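Side-chain contact in small S protein (Podospora anserina, PDB 2WVO), which drives heterokaryon incompatibility in the fungus, setting off a lethal reaction when it meets the prion form [het-s] in a fused cell: residues I199-A204 with A210-A215. Residues are numbered along the deposited sequence; the frame is centred on the assembly and turned at random.
Sequences ILKDAA and AMSDAA
With CG anti to the backbone N (chi1 -178°) and the next bond also extended, Met211 runs straight out from its helix and sets its sulfur beside Leu200; SD lies 3.7 Å from CD2 of Leu200, and the two side chains cross at about a right angle. The final bend at chi3 (-67°) turns CE aside, so that SD is the atom presented to the neighbouring helix. Methionine suits this place because its long, unbranched chain carries a polarisable sulfur across to the neighbouring helix, where SD also meets the methyl of Ala204, 4.2 Å from its CB. Ala204 is small enough for the second helix to come close: its CB sits 4.1 Å from the backbone N of Ser212. Helices 194-204 and 209-218 form a helical hairpin at the C-terminal end of the HET-S globular domain, joined by a short connection and nearly antiparallel, with segment axes 8.4 Å apart at an angle of 152°. Towards the more open border Lys201 takes over. Its extended aliphatic chain passes alongside Ser212, with CG 3.5 Å from OG, a van der Waals touch. The slim serine lets the helices draw together here, Lys201 CA and Ser212 CA being 4.7 Å apart, while CB of Lys201 rests against CB of Ala215 at 3.9 Å. On the buried border, Ile188 touches Leu200, Met211 and Ala215 alike, Leu125 and Leu129 of helix 120-136 pack on Leu200, and Ile47 of helix 38-59 reaches Met211.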
# COMPACT_ATOMS: atom_id res chain seq x y z
N ILE A 199 -0.26 17.79 -23.53
CA ILE A 199 0.45 16.67 -22.93
C ILE A 199 0.42 16.76 -21.39
O ILE A 199 0.18 15.76 -20.71
CB ILE A 199 1.91 16.56 -23.48
CG1 ILE A 199 1.93 16.30 -25.00
CG2 ILE A 199 2.70 15.49 -22.74
CD1 ILE A 199 1.31 14.97 -25.46
N LEU A 200 0.64 17.97 -20.85
CA LEU A 200 0.54 18.23 -19.41
C LEU A 200 -0.85 17.94 -18.84
O LEU A 200 -0.96 17.27 -17.81
CB LEU A 200 0.90 19.68 -19.08
CG LEU A 200 2.19 20.07 -18.34
CD1 LEU A 200 2.06 21.50 -17.86
CD2 LEU A 200 2.56 19.14 -17.17
N LYS A 201 -1.89 18.47 -19.48
CA LYS A 201 -3.26 18.28 -19.02
C LYS A 201 -3.69 16.81 -19.02
O LYS A 201 -4.43 16.38 -18.14
CB LYS A 201 -4.24 19.12 -19.84
CG LYS A 201 -5.68 19.02 -19.35
CD LYS A 201 -6.62 19.85 -20.19
CE LYS A 201 -8.05 19.73 -19.67
NZ LYS A 201 -8.69 18.42 -19.97
N ASP A 202 -3.23 16.06 -20.02
CA ASP A 202 -3.53 14.64 -20.13
C ASP A 202 -2.86 13.84 -19.02
O ASP A 202 -3.47 12.93 -18.45
CB ASP A 202 -3.13 14.10 -21.51
CG ASP A 202 -3.01 12.58 -21.53
OD1 ASP A 202 -3.99 11.92 -21.93
OD2 ASP A 202 -1.94 12.05 -21.13
N ALA A 203 -1.60 14.17 -18.72
CA ALA A 203 -0.85 13.51 -17.65
C ALA A 203 -1.36 13.91 -16.25
O ALA A 203 -1.35 13.09 -15.33
CB ALA A 203 0.65 13.81 -17.79
N ALA A 204 -1.82 15.15 -16.12
CA ALA A 204 -2.41 15.64 -14.86
C ALA A 204 -3.80 15.05 -14.56
O ALA A 204 -4.25 15.09 -13.42
CB ALA A 204 -2.46 17.18 -14.86
N ALA A 210 -5.88 20.98 -10.18
CA ALA A 210 -5.41 22.36 -10.27
C ALA A 210 -4.49 22.61 -11.47
O ALA A 210 -4.59 23.64 -12.12
CB ALA A 210 -4.73 22.80 -8.97
N MET A 211 -3.59 21.67 -11.77
CA MET A 211 -2.74 21.80 -12.95
C MET A 211 -3.55 21.59 -14.23
O MET A 211 -3.31 22.26 -15.24
CB MET A 211 -1.58 20.81 -12.90
CG MET A 211 -0.61 20.91 -14.08
SD MET A 211 0.75 19.73 -14.01
CE MET A 211 1.64 20.36 -12.57
N SER A 212 -4.49 20.65 -14.18
CA SER A 212 -5.36 20.33 -15.31
C SER A 212 -6.25 21.52 -15.69
O SER A 212 -6.41 21.83 -16.87
CB SER A 212 -6.20 19.10 -14.98
OG SER A 212 -6.89 18.63 -16.12
N ASP A 213 -6.81 22.20 -14.68
CA ASP A 213 -7.63 23.40 -14.89
C ASP A 213 -6.81 24.57 -15.45
O ASP A 213 -7.25 25.22 -16.39
CB ASP A 213 -8.32 23.81 -13.59
CG ASP A 213 -9.35 22.81 -13.12
OD1 ASP A 213 -9.82 21.99 -13.95
OD2 ASP A 213 -9.71 22.83 -11.93
N ALA A 214 -5.64 24.81 -14.87
CA ALA A 214 -4.74 25.85 -15.37
C ALA A 214 -4.31 25.63 -16.82
O ALA A 214 -4.15 26.58 -17.58
CB ALA A 214 -3.52 25.99 -14.46
N ALA A 215 -4.11 24.36 -17.19
CA ALA A 215 -3.70 24.01 -18.55
C ALA A 215 -4.86 24.14 -19.55
O ALA A 215 -4.67 24.63 -20.65
CB ALA A 215 -3.11 22.61 -18.59